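Hypothetical protein Atu2299 (Agrobacterium tumefaciens, PDB 2HLY) is of unknown function but belongs to the DUF2026 family grouped with the papain-like (CA clan) peptidases, which hints at a peptidase-like fold. Local coordinates at residues A[61-66]-A[87-92]. Sequence-based numbering, arbitrary orientation.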
ATOM      1  N   ALA A  61       0.584  -5.886 -11.576  1.00 10.08           N
ATOM      2  CA  ALA A  61       1.785  -5.233 -11.031  1.00  9.97           C
ATOM      3  C   ALA A  61       2.905  -6.251 -10.894  1.00 10.24           C
ATOM      4  O   ALA A  61       2.656  -7.415 -10.560  1.00 11.01           O
ATOM      5  CB  ALA A  61       1.504  -4.578  -9.688  1.00 10.21           C
ATOM      6  N   ALA A  62       4.126  -5.816 -11.173  1.00  8.76           N
ATOM      7  CA  ALA A  62       5.294  -6.692 -11.037  1.00  9.16           C
ATOM      8  C   ALA A  62       6.465  -5.883 -10.533  1.00  9.39           C
ATOM      9  O   ALA A  62       6.618  -4.731 -10.918  1.00  8.93           O
ATOM     10  CB  ALA A  62       5.640  -7.322 -12.362  1.00 10.75           C
ATOM     11  N   TYR A  63       7.285  -6.496  -9.682  1.00  9.41           N
ATOM     12  CA  TYR A  63       8.431  -5.817  -9.087  1.00  9.82           C
ATOM     13  C   TYR A  63       9.642  -6.725  -9.124  1.00 10.24           C
ATOM     14  O   TYR A  63       9.509  -7.930  -8.890  1.00 12.10           O
ATOM     15  CB  TYR A  63       8.159  -5.562  -7.608  1.00  9.18           C
ATOM     16  CG  TYR A  63       7.038  -4.609  -7.327  1.00  9.17           C
ATOM     17  CD1 TYR A  63       7.262  -3.230  -7.408  1.00 10.12           C
ATOM     18  CD2 TYR A  63       5.772  -5.075  -6.928  1.00  9.19           C
ATOM     19  CE1 TYR A  63       6.239  -2.324  -7.136  1.00 10.27           C
ATOM     20  CE2 TYR A  63       4.734  -4.166  -6.656  1.00  9.07           C
ATOM     21  CZ  TYR A  63       4.988  -2.798  -6.758  1.00  9.86           C
ATOM     22  OH  TYR A  63       3.999  -1.874  -6.487  1.00 10.66           O
ATOM     23  N   ASN A  64      10.818  -6.162  -9.387  1.00 10.09           N
ATOM     24  CA  ASN A  64      12.037  -6.898  -9.105  1.00 10.46           C
ATOM     25  C   ASN A  64      12.494  -6.460  -7.723  1.00 11.01           C
ATOM     26  O   ASN A  64      12.848  -5.303  -7.528  1.00 11.87           O
ATOM     27  CB  ASN A  64      13.126  -6.612 -10.150  1.00 10.64           C
ATOM     28  CG  ASN A  64      14.445  -7.296  -9.803  1.00 11.96           C
ATOM     29  OD1 ASN A  64      14.802  -7.422  -8.622  1.00 13.18           O
ATOM     30  ND2 ASN A  64      15.171  -7.748 -10.824  1.00 12.80           N
ATOM     31  N   LEU A  65      12.438  -7.378  -6.762  1.00 11.57           N
ATOM     32  CA  LEU A  65      12.841  -7.068  -5.402  1.00 12.66           C
ATOM     33  C   LEU A  65      14.105  -7.845  -5.065  1.00 13.66           C
ATOM     34  O   LEU A  65      14.044  -9.022  -4.706  1.00 14.29           O
ATOM     35  CB  LEU A  65      11.698  -7.364  -4.426  1.00 13.21           C
ATOM     36  CG  LEU A  65      10.362  -6.655  -4.741  1.00 13.91           C
ATOM     37  CD1 LEU A  65       9.265  -7.182  -3.822  1.00 17.36           C
ATOM     38  CD2 LEU A  65      10.458  -5.126  -4.704  1.00 16.36           C
ATOM     39  N   GLY A  66      15.243  -7.181  -5.214  1.00 13.69           N
ATOM     40  CA  GLY A  66      16.535  -7.773  -4.862  1.00 14.88           C
ATOM     41  C   GLY A  66      16.897  -8.994  -5.689  1.00 15.59           C
ATOM     42  O   GLY A  66      17.589  -9.897  -5.201  1.00 15.98           O
ATOM     43  N   ASN A  87      -4.767 -12.397  -6.938  1.00 16.34           N
ATOM     44  CA  ASN A  87      -3.543 -11.829  -7.554  1.00 15.53           C
ATOM     45  C   ASN A  87      -3.699 -10.399  -8.074  1.00 14.39           C
ATOM     46  O   ASN A  87      -2.720  -9.801  -8.521  1.00 14.59           O
ATOM     47  CB  ASN A  87      -2.999 -12.715  -8.684  1.00 16.13           C
ATOM     48  CG  ASN A  87      -2.435 -14.022  -8.181  1.00 18.26           C
ATOM     49  OD1 ASN A  87      -1.858 -14.087  -7.093  1.00 19.71           O
ATOM     50  ND2 ASN A  87      -2.587 -15.072  -8.977  1.00 18.60           N
ATOM     51  N   PHE A  88      -4.921  -9.878  -8.049  1.00 13.34           N
ATOM     52  CA  PHE A  88      -5.158  -8.462  -8.347  1.00 12.44           C
ATOM     53  C   PHE A  88      -4.391  -7.609  -7.333  1.00 11.64           C
ATOM     54  O   PHE A  88      -4.319  -7.954  -6.150  1.00 11.84           O
ATOM     55  CB  PHE A  88      -6.643  -8.152  -8.243  1.00 13.12           C
ATOM     56  CG  PHE A  88      -7.014  -6.817  -8.805  1.00 14.31           C
ATOM     57  CD1 PHE A  88      -7.200  -6.678 -10.172  1.00 15.00           C
ATOM     58  CD2 PHE A  88      -7.181  -5.715  -7.975  1.00 17.01           C
ATOM     59  CE1 PHE A  88      -7.546  -5.458 -10.715  1.00 17.17           C
ATOM     60  CE2 PHE A  88      -7.530  -4.474  -8.522  1.00 18.05           C
ATOM     61  CZ  PHE A  88      -7.697  -4.361  -9.893  1.00 15.70           C
ATOM     62  N   HIS A  89      -3.817  -6.502  -7.800  1.00 10.40           N
ATOM     63  CA  HIS A  89      -3.024  -5.649  -6.919  1.00 10.10           C
ATOM     64  C   HIS A  89      -3.281  -4.165  -7.154  1.00 10.41           C
ATOM     65  O   HIS A  89      -3.501  -3.751  -8.290  1.00 10.52           O
ATOM     66  CB  HIS A  89      -1.539  -5.961  -7.096  1.00 10.19           C
ATOM     67  CG  HIS A  89      -0.670  -5.360  -6.039  1.00  9.19           C
ATOM     68  ND1 HIS A  89      -0.657  -5.832  -4.744  1.00 11.48           N
ATOM     69  CD2 HIS A  89       0.209  -4.331  -6.079  1.00 10.46           C
ATOM     70  CE1 HIS A  89       0.201  -5.120  -4.029  1.00 11.41           C
ATOM     71  NE2 HIS A  89       0.741  -4.206  -4.818  1.00  9.98           N
ATOM     72  N   CYS A  90      -3.278  -3.380  -6.070  1.00 10.28           N
ATOM     73  CA  CYS A  90      -3.465  -1.929  -6.147  1.00 10.84           C
ATOM     74  C   CYS A  90      -2.219  -1.205  -5.685  1.00 10.84           C
ATOM     75  O   CYS A  90      -1.465  -1.732  -4.851  1.00 11.67           O
ATOM     76  CB  CYS A  90      -4.614  -1.487  -5.243  1.00 11.66           C
ATOM     77  SG  CYS A  90      -6.209  -2.109  -5.768  1.00 15.34           S
ATOM     78  N   TRP A  91      -2.052   0.012  -6.177  1.00  9.58           N
ATOM     79  CA  TRP A  91      -0.943   0.894  -5.771  1.00  8.99           C
ATOM     80  C   TRP A  91      -1.464   2.338  -5.753  1.00  9.11           C
ATOM     81  O   TRP A  91      -2.651   2.580  -6.006  1.00  9.57           O
ATOM     82  CB  TRP A  91       0.226   0.748  -6.740  1.00  9.09           C
ATOM     83  CG  TRP A  91      -0.124   1.084  -8.146  1.00  9.90           C
ATOM     84  CD1 TRP A  91      -0.007   2.296  -8.762  1.00 10.44           C
ATOM     85  CD2 TRP A  91      -0.656   0.183  -9.130  1.00 11.07           C
ATOM     86  NE1 TRP A  91      -0.430   2.211 -10.064  1.00 10.83           N
ATOM     87  CE2 TRP A  91      -0.839   0.924 -10.316  1.00 10.79           C
ATOM     88  CE3 TRP A  91      -0.981  -1.178  -9.121  1.00 10.77           C
ATOM     89  CZ2 TRP A  91      -1.340   0.349 -11.490  1.00 10.00           C
ATOM     90  CZ3 TRP A  91      -1.492  -1.752 -10.285  1.00 10.02           C
ATOM     91  CH2 TRP A  91      -1.651  -0.990 -11.457  1.00  9.87           C
ATOM     92  N   VAL A  92      -0.584   3.298  -5.460  1.00  8.66           N
ATOM     93  CA  VAL A  92      -0.975   4.706  -5.461  1.00  9.47           C
ATOM     94  C   VAL A  92      -0.120   5.451  -6.473  1.00 10.09           C
ATOM     95  O   VAL A  92       1.075   5.167  -6.605  1.00  9.87           O
ATOM     96  CB  VAL A  92      -0.775   5.335  -4.065  1.00  9.66           C
ATOM     97  CG1 VAL A  92      -1.143   6.814  -4.086  1.00 11.30           C
ATOM     98  CG2 VAL A  92      -1.659   4.620  -3.068  1.00 11.04           C
TER
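Ala61 meets His89 and Trp91, and Tyr63 comes near His89, in a small, buried sheet-to-sheet contact made by side chains alone, with no hydrogen bond across it. Strand 60-65 is the middle strand of a three-stranded antiparallel sheet, and strand 89-94 is an inner strand of a four-stranded one. Their short segments run steeply across each other, at 73° with axes 8.4 Å apart at closest approach. Ala61 is the pivot: its CB lies 3.8 Å from His89 CD2 and 4.2 Å from Trp91 CZ3, so one methyl meets both the imidazole and the benzo ring of the indole. The indole reaches it because CG of Trp91 stands between the backbone N and the carbonyl carbon (chi1 59°); the ring also stacks with Tyr142, and its NE1 is hydrogen-bonded to Glu93 OE2. Helix 31-50 packs on strand 89-94, where Ser35 touches His89, and the His89 NE2 to Asp100 OD2 hydrogen bond joins neighbouring strands. Such a histidine-acid pair on adjacent antiparallel strands beside a helix recalls the core of papain-like peptidases, consistent with the clan, although no catalytic role is established here. Tyr63 comes to the His89 ring edge to edge: its OH lies near the imidazole plane, 4.3 Å from NE2 of His89, too far for a bond, and is hydrogen-bonded instead to Tyr142 OH. His89 turns its CG anti to the backbone N (chi1 -167°), which carries the imidazole across to strand 60-65, where Phe72 of the adjoining strand 68-72 stacks on it.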